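Side-chain contacts in carbonic anhydrase (Coccomyxa sp. PA, PDB 3UCJ), which probably catalyses the reversible hydration of carbon dioxide to hydrogencarbonate, using one zinc ion per subunit, and is held here with the sulfonamide inhibitor acetazolamide: residues Gln68-Val71 with Gly72-Ser76; Cys101-Tyr104 with Asn105-Ala108; Glu155-Val158 with Glu159-Phe163. All blocks are in the same frame, centred on the assembly; numbering follows the deposited sequence.

Contact 1 of 3, residues Gln68-Val71 with Gly72-Ser76; sequences QRNV and GNLVS. With AZM (5-acetamido-1,3,4-thiadiazole-2-sulfonamide), chain D.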
loop_
_atom_site.group_PDB
_atom_site.type_symbol
_atom_site.label_atom_id
_atom_site.label_comp_id
_atom_site.label_asym_id
_atom_site.label_seq_id
_atom_site.Cartn_x
_atom_site.Cartn_y
_atom_site.Cartn_z
ATOM N N GLN A 68 -17.178 2.794 1.845
ATOM C CA GLN A 68 -15.805 3.191 1.618
ATOM C C GLN A 68 -15.795 4.568 0.954
ATOM O O GLN A 68 -16.455 4.758 -0.012
ATOM C CB GLN A 68 -15.089 2.181 0.742
ATOM C CG GLN A 68 -13.972 2.712 -0.107
ATOM C CD GLN A 68 -12.645 2.854 0.605
ATOM O OE1 GLN A 68 -11.706 3.315 0.038
ATOM N NE2 GLN A 68 -12.581 2.428 1.815
ATOM N N ARG A 69 -15.026 5.506 1.485
ATOM C CA ARG A 69 -14.974 6.809 0.804
ATOM C C ARG A 69 -13.500 7.210 0.818
ATOM O O ARG A 69 -12.844 7.078 1.828
ATOM C CB ARG A 69 -15.785 7.862 1.598
ATOM C CG ARG A 69 -17.306 7.741 1.228
ATOM C CD ARG A 69 -18.058 8.711 2.142
ATOM N NE ARG A 69 -17.790 10.145 1.829
ATOM C CZ ARG A 69 -18.439 11.152 2.386
ATOM N NH1 ARG A 69 -19.391 10.955 3.333
ATOM N NH2 ARG A 69 -18.098 12.358 2.059
ATOM N N ASN A 70 -13.012 7.543 -0.372
ATOM C CA ASN A 70 -11.588 7.983 -0.482
ATOM C C ASN A 70 -11.524 9.097 -1.522
ATOM O O ASN A 70 -12.516 9.374 -2.214
ATOM C CB ASN A 70 -10.699 6.752 -0.881
ATOM C CG ASN A 70 -11.039 6.201 -2.283
ATOM O OD1 ASN A 70 -10.959 6.891 -3.318
ATOM N ND2 ASN A 70 -11.360 4.909 -2.336
ATOM N N VAL A 71 -10.372 9.745 -1.619
ATOM C CA VAL A 71 -10.254 10.836 -2.623
ATOM C C VAL A 71 -10.359 10.354 -4.052
ATOM O O VAL A 71 -9.531 9.558 -4.570
ATOM C CB VAL A 71 -8.868 11.605 -2.359
ATOM C CG1 VAL A 71 -8.510 12.455 -3.633
ATOM C CG2 VAL A 71 -8.901 12.353 -1.014
ATOM N N GLY A 72 -11.406 10.814 -4.759
ATOM C CA GLY A 72 -11.630 10.317 -6.103
ATOM C C GLY A 72 -12.368 8.988 -6.277
ATOM O O GLY A 72 -12.469 8.540 -7.375
ATOM N N ASN A 73 -12.871 8.318 -5.210
ATOM C CA ASN A 73 -13.645 7.136 -5.386
ATOM C C ASN A 73 -12.963 6.072 -6.232
ATOM O O ASN A 73 -13.502 5.489 -7.157
ATOM C CB ASN A 73 -15.135 7.423 -5.802
ATOM C CG ASN A 73 -15.306 8.247 -7.087
ATOM O OD1 ASN A 73 -15.521 9.481 -7.025
ATOM N ND2 ASN A 73 -15.337 7.579 -8.216
ATOM N N LEU A 74 -11.727 5.795 -5.860
ATOM C CA LEU A 74 -10.896 4.938 -6.662
ATOM C C LEU A 74 -10.913 3.494 -6.070
ATOM O O LEU A 74 -10.961 3.331 -4.879
ATOM C CB LEU A 74 -9.451 5.403 -6.506
ATOM C CG LEU A 74 -9.244 6.849 -7.062
ATOM C CD1 LEU A 74 -7.746 7.050 -7.015
ATOM C CD2 LEU A 74 -9.601 6.966 -8.561
ATOM N N VAL A 75 -10.757 2.533 -6.942
ATOM C CA VAL A 75 -10.754 1.101 -6.547
ATOM C C VAL A 75 -9.555 0.454 -7.196
ATOM O O VAL A 75 -9.456 0.358 -8.449
ATOM C CB VAL A 75 -12.061 0.432 -7.096
ATOM C CG1 VAL A 75 -12.075 -1.135 -6.808
ATOM C CG2 VAL A 75 -13.252 1.125 -6.535
ATOM N N SER A 76 -8.607 -0.060 -6.381
ATOM C CA SER A 76 -7.533 -0.765 -6.945
ATOM C C SER A 76 -7.381 -2.092 -6.172
ATOM O O SER A 76 -7.509 -2.086 -4.949
ATOM C CB SER A 76 -6.215 0.025 -6.622
ATOM O OG SER A 76 -5.090 -0.779 -6.982
HETATM C C1 AZM D . -11.024 16.831 -3.961
HETATM C C2 AZM D . -8.842 17.639 -4.614
HETATM C C3 AZM D . -6.573 17.051 -5.053
HETATM C C4 AZM D . -5.136 17.534 -5.133
HETATM N N1 AZM D . -13.516 15.735 -4.494
HETATM N N2 AZM D . -9.841 18.574 -4.758
HETATM N N3 AZM D . -11.193 18.095 -4.348
HETATM N N4 AZM D . -7.548 17.961 -5.110
HETATM O O1 AZM D . -12.832 16.296 -2.154
HETATM O O2 AZM D . -11.768 14.554 -3.437
HETATM O O3 AZM D . -6.876 15.835 -4.918
HETATM S S1 AZM D . -12.397 15.916 -3.392
HETATM S S2 AZM D . -9.376 16.161 -3.959
#

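Contact 2 of 3, residues Cys101-Tyr104 with Asn105-Ala108; sequences CGHY and NCGA. With ZN (zinc ion), chain C; AZM (5-acetamido-1,3,4-thiadiazole-2-sulfonamide), chain D.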
loop_
_atom_site.group_PDB
_atom_site.type_symbol
_atom_site.label_atom_id
_atom_site.label_comp_id
_atom_site.label_asym_id
_atom_site.label_seq_id
_atom_site.Cartn_x
_atom_site.Cartn_y
_atom_site.Cartn_z
ATOM N N CYS A 101 -19.868 5.351 -6.952
ATOM C CA CYS A 101 -20.419 6.674 -7.145
ATOM C C CYS A 101 -19.349 7.707 -7.366
ATOM O O CYS A 101 -18.576 7.961 -6.443
ATOM C CB CYS A 101 -21.245 7.048 -5.905
ATOM S SG CYS A 101 -22.198 8.590 -6.203
ATOM N N GLY A 102 -19.297 8.336 -8.547
ATOM C CA GLY A 102 -18.461 9.552 -8.626
ATOM C C GLY A 102 -19.325 10.795 -8.413
ATOM O O GLY A 102 -20.544 10.683 -8.197
ATOM N N HIS A 103 -18.730 11.975 -8.520
ATOM C CA HIS A 103 -19.557 13.194 -8.404
ATOM C C HIS A 103 -18.988 14.341 -9.278
ATOM O O HIS A 103 -17.757 14.530 -9.408
ATOM C CB HIS A 103 -19.666 13.661 -6.953
ATOM C CG HIS A 103 -18.383 14.185 -6.395
ATOM N ND1 HIS A 103 -18.078 15.531 -6.286
ATOM C CD2 HIS A 103 -17.301 13.519 -5.908
ATOM C CE1 HIS A 103 -16.882 15.666 -5.719
ATOM N NE2 HIS A 103 -16.397 14.462 -5.479
ATOM N N TYR A 104 -19.884 15.187 -9.853
ATOM C CA TYR A 104 -19.395 16.377 -10.595
ATOM C C TYR A 104 -18.745 17.328 -9.651
ATOM O O TYR A 104 -19.000 17.296 -8.441
ATOM C CB TYR A 104 -20.596 17.040 -11.351
ATOM C CG TYR A 104 -21.095 16.083 -12.414
ATOM C CD1 TYR A 104 -22.361 15.513 -12.328
ATOM C CD2 TYR A 104 -20.254 15.689 -13.481
ATOM C CE1 TYR A 104 -22.834 14.682 -13.306
ATOM C CE2 TYR A 104 -20.710 14.828 -14.464
ATOM C CZ TYR A 104 -22.005 14.309 -14.347
ATOM O OH TYR A 104 -22.461 13.473 -15.278
ATOM N N ASN A 105 -17.839 18.167 -10.164
ATOM C CA ASN A 105 -17.113 19.109 -9.337
ATOM C C ASN A 105 -16.102 18.397 -8.370
ATOM O O ASN A 105 -15.752 18.908 -7.309
ATOM C CB ASN A 105 -18.033 20.136 -8.572
ATOM C CG ASN A 105 -17.288 21.403 -8.181
ATOM O OD1 ASN A 105 -17.076 21.704 -6.992
ATOM N ND2 ASN A 105 -16.942 22.237 -9.205
ATOM N N CYS A 106 -15.623 17.228 -8.796
ATOM C CA CYS A 106 -14.699 16.399 -7.991
ATOM C C CYS A 106 -13.318 16.928 -8.271
ATOM O O CYS A 106 -12.802 16.730 -9.362
ATOM C CB CYS A 106 -14.817 14.939 -8.455
ATOM S SG CYS A 106 -13.567 13.900 -7.478
ATOM N N GLY A 107 -12.780 17.624 -7.303
ATOM C CA GLY A 107 -11.458 18.131 -7.359
ATOM C C GLY A 107 -10.385 17.089 -7.570
ATOM O O GLY A 107 -9.316 17.429 -8.117
ATOM N N ALA A 108 -10.638 15.831 -7.201
ATOM C CA ALA A 108 -9.603 14.829 -7.453
ATOM C C ALA A 108 -9.538 14.578 -8.928
ATOM O O ALA A 108 -8.453 14.356 -9.476
ATOM C CB ALA A 108 -9.948 13.447 -6.675
HETATM ZN ZN ZN C . -14.353 14.137 -5.206
HETATM C C1 AZM D . -11.024 16.831 -3.961
HETATM C C2 AZM D . -8.842 17.639 -4.614
HETATM C C3 AZM D . -6.573 17.051 -5.053
HETATM C C4 AZM D . -5.136 17.534 -5.133
HETATM N N1 AZM D . -13.516 15.735 -4.494
HETATM N N2 AZM D . -9.841 18.574 -4.758
HETATM N N3 AZM D . -11.193 18.095 -4.348
HETATM N N4 AZM D . -7.548 17.961 -5.110
HETATM O O1 AZM D . -12.832 16.296 -2.154
HETATM O O2 AZM D . -11.768 14.554 -3.437
HETATM O O3 AZM D . -6.876 15.835 -4.918
HETATM S S1 AZM D . -12.397 15.916 -3.392
HETATM S S2 AZM D . -9.376 16.161 -3.959
#

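Contact 3 of 3, residues Glu155-Val158 with Glu159-Phe163; sequences ELNV and EAQVF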
loop_
_atom_site.group_PDB
_atom_site.type_symbol
_atom_site.label_atom_id
_atom_site.label_comp_id
_atom_site.label_asym_id
_atom_site.label_seq_id
_atom_site.Cartn_x
_atom_site.Cartn_y
_atom_site.Cartn_z
ATOM N N GLU A 155 -17.010 11.177 -15.286
ATOM C CA GLU A 155 -17.721 10.079 -15.873
ATOM C C GLU A 155 -16.842 8.911 -16.281
ATOM O O GLU A 155 -17.180 7.783 -16.065
ATOM C CB GLU A 155 -18.543 10.567 -17.059
ATOM C CG GLU A 155 -19.633 11.510 -16.682
ATOM C CD GLU A 155 -20.172 12.333 -17.842
ATOM O OE1 GLU A 155 -20.912 13.273 -17.582
ATOM O OE2 GLU A 155 -19.833 12.045 -18.985
ATOM N N LEU A 156 -15.726 9.201 -16.908
ATOM C CA LEU A 156 -14.815 8.156 -17.341
ATOM C C LEU A 156 -14.259 7.441 -16.117
ATOM O O LEU A 156 -14.032 6.219 -16.178
ATOM C CB LEU A 156 -13.634 8.752 -18.130
ATOM C CG LEU A 156 -14.082 9.132 -19.592
ATOM C CD1 LEU A 156 -12.981 10.041 -20.209
ATOM C CD2 LEU A 156 -14.450 7.909 -20.406
ATOM N N ASN A 157 -14.031 8.226 -15.078
ATOM C CA ASN A 157 -13.484 7.654 -13.837
ATOM C C ASN A 157 -14.526 6.675 -13.244
ATOM O O ASN A 157 -14.194 5.494 -12.900
ATOM C CB ASN A 157 -13.102 8.735 -12.861
ATOM C CG ASN A 157 -12.366 8.136 -11.624
ATOM O OD1 ASN A 157 -11.420 7.350 -11.785
ATOM N ND2 ASN A 157 -12.867 8.448 -10.452
ATOM N N VAL A 158 -15.783 7.110 -13.150
ATOM C CA VAL A 158 -16.840 6.133 -12.728
ATOM C C VAL A 158 -16.763 4.841 -13.548
ATOM O O VAL A 158 -16.768 3.699 -12.997
ATOM C CB VAL A 158 -18.283 6.747 -12.778
ATOM C CG1 VAL A 158 -19.345 5.646 -12.436
ATOM C CG2 VAL A 158 -18.382 7.907 -11.786
ATOM N N GLU A 159 -16.787 4.956 -14.891
ATOM C CA GLU A 159 -16.754 3.748 -15.680
ATOM C C GLU A 159 -15.565 2.874 -15.378
ATOM O O GLU A 159 -15.678 1.637 -15.354
ATOM C CB GLU A 159 -16.816 4.031 -17.229
ATOM C CG GLU A 159 -16.895 2.638 -17.925
ATOM C CD GLU A 159 -17.223 2.624 -19.426
ATOM O OE1 GLU A 159 -17.401 3.738 -20.007
ATOM O OE2 GLU A 159 -17.220 1.491 -19.987
ATOM N N ALA A 160 -14.373 3.473 -15.224
ATOM C CA ALA A 160 -13.195 2.665 -14.986
ATOM C C ALA A 160 -13.316 1.994 -13.608
ATOM O O ALA A 160 -12.858 0.862 -13.467
ATOM C CB ALA A 160 -11.961 3.599 -14.960
ATOM N N GLN A 161 -13.888 2.700 -12.619
ATOM C CA GLN A 161 -13.910 2.146 -11.254
ATOM C C GLN A 161 -14.981 1.055 -11.219
ATOM O O GLN A 161 -14.805 0.037 -10.537
ATOM C CB GLN A 161 -14.104 3.208 -10.145
ATOM C CG GLN A 161 -13.018 4.320 -10.186
ATOM C CD GLN A 161 -11.556 3.790 -10.346
ATOM O OE1 GLN A 161 -11.187 2.743 -9.752
ATOM N NE2 GLN A 161 -10.704 4.520 -11.193
ATOM N N VAL A 162 -16.019 1.197 -12.031
ATOM C CA VAL A 162 -16.973 0.062 -12.164
ATOM C C VAL A 162 -16.308 -1.127 -12.735
ATOM O O VAL A 162 -16.490 -2.289 -12.216
ATOM C CB VAL A 162 -18.243 0.458 -13.006
ATOM C CG1 VAL A 162 -19.022 -0.813 -13.455
ATOM C CG2 VAL A 162 -19.068 1.390 -12.186
ATOM N N PHE A 163 -15.488 -0.932 -13.778
ATOM C CA PHE A 163 -14.751 -2.076 -14.327
ATOM C C PHE A 163 -13.820 -2.696 -13.271
ATOM O O PHE A 163 -13.713 -3.962 -13.113
ATOM C CB PHE A 163 -13.889 -1.612 -15.571
ATOM C CG PHE A 163 -13.137 -2.737 -16.229
ATOM C CD1 PHE A 163 -13.683 -3.339 -17.378
ATOM C CD2 PHE A 163 -11.876 -3.153 -15.781
ATOM C CE1 PHE A 163 -13.028 -4.358 -18.047
ATOM C CE2 PHE A 163 -11.162 -4.242 -16.448
ATOM C CZ PHE A 163 -11.763 -4.857 -17.581
#

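Contact 1 of 3, residues Gln68-Val71 with Gly72-Ser76
N70, the last residue of strand 65-70, turns its carboxamide back onto the main chain of L74 and pairs with it at both ends. OD1 of N70 accepts the N-H of L74 at 2.9 Å, nearly straight and on an in-plane lone pair. On the other side of the amide, ND2 of N70 gives one hydrogen to L74 O at 3.0 Å. The second hydrogen of ND2 goes to OE1 of Q68 at 2.9 Å, almost exactly in the amide plane of N70. With CG of N70 lying between its backbone N and carbonyl carbon (chi1 65°), the amide lies beside the chain and can meet L74. The backbone closes the same loop as a type II turn from N70 to N73, with N73 N 3.2 Å from N70 O. G72 holds the third position of that turn with phi 83°, where a CB would collide with V71 O. CG of L74 lies 3.7 Å from V71 O, and the side chain packs on helices 128-135 and 146-167. Residues N70 to L74 are buried and closely bonded; V71, by contrast, points away from the turn, its CG1 a looser 3.8 Å from S2 of acetazolamide, and partly exposed S76 marks the open end. Q68 links the N70 amide to the subunit interface, its OE1 also accepting from N81 of the second subunit. The L74 N-H and C=O, a sure donor and a sure acceptor, fix which end of the N70 amide is oxygen, and this pairing probably helps keep V71 and G72 at the inhibitor pocket.

Contact 2 of 3, residues Cys101-Tyr104 with Asn105-Ala108
C106 meets H103 in two ways at once: both bind the same zinc ion, and the CB of C106 lies over one face of the H103 imidazole, 3.6 Å from its centroid in a CH-pi contact. The metal sits 2.1 Å from NE2 of H103 and 2.4 Å from SG of C106, while the sulfonamide N1 of acetazolamide binds the zinc at 1.9 Å. C47, from the neighbouring strand 42-47, supplies the remaining ligand. N1 of the inhibitor comes in at the edge of the imidazole, near its plane, whereas SG of C106 stands obliquely to the ring. In C106 the sulfur is anti to the backbone N (chi1 177°), which carries it from the CB above the ring round to the metal. On its far side the H103 ring is steadied by ND1, which donates to Y104 O at 2.9 Å; the bond is bent, leaving the ring plane by 32°. The sequence is the His-X-X-Cys zinc motif of beta-class carbonic anhydrases, placed where strand 97-103 gives way to helix 107-114. N105 makes the turn with a positive phi of 69°, and C106 is the N-cap, its sulfur capping a backbone N-H in the first turn as well as binding zinc. G107 then faces the thiadiazole, its CA 3.0 Å from N3 of acetazolamide, where a CB would run into the inhibitor. The polar ends of the two intervening residues turn elsewhere: Y104 OH bonds to E155 and K196, and N105 OD1 to R51.

Contact 3 of 3, residues Glu155-Val158 with Glu159-Phe163
N157 and Q161, one turn apart on helix 146-167, join their side-chain amides on top of the backbone bond between them, in which Q161 N reaches N157 O at 2.8 Å. From the CB of Q161, 3.6 Å from N157 O, the chain passes to CG, which presses against that same carbonyl oxygen at 3.2 Å. A bend at chi2 (-46°) then turns the amide back along the helix, with CD of Q161 3.8 Å from N157 OD1. At the tip, NE2 of Q161 donates to OD1 of N157 at 3.0 Å, arriving from above the N157 amide plane, with the two amides 50° apart. OE1, the other branch, leaves the pair to accept from V75 N and N164 ND2. N157 ND2 is hydrogen-bonded to G72 O. Replacing Q161 with a leucine would probably leave N157 OD1 without this donor and V75 N without its acceptor, so that the N157 amide, though still bonded to G72, could turn more freely. V158 and V162 lie on another side, with CG1 and CG2 respectively 4.3 Å apart. The helix packs V158 and V162 on strand 194-202, L156 and A160 on helix 128-135, and Q161 on V100 of strand 97-103.

In the fold
Along the chain the contacts come in series, 1, 2, then 3, and their centres lie 11 to 12 Å apart. Contacts 1 and 2 lie at the ends of two parallel strands, 65-70 and 97-103, with strand 42-47 between them in the mixed sheet; contact 3 lies in helix 146-167, packed against this sheet. V71 CG1 meets A108 CB at 3.5 Å, N73 packs on the backbone of C101 and G102, and V158 CG2 lies 3.4 Å from G102 N. Contacts 1 and 2 both face acetazolamide, and contact 2 carries zinc ligands. Contact 3 forms a second shell behind them, with N157 and Q161 hydrogen-bonded to the loop after strand 65-70 and E155 to Y104.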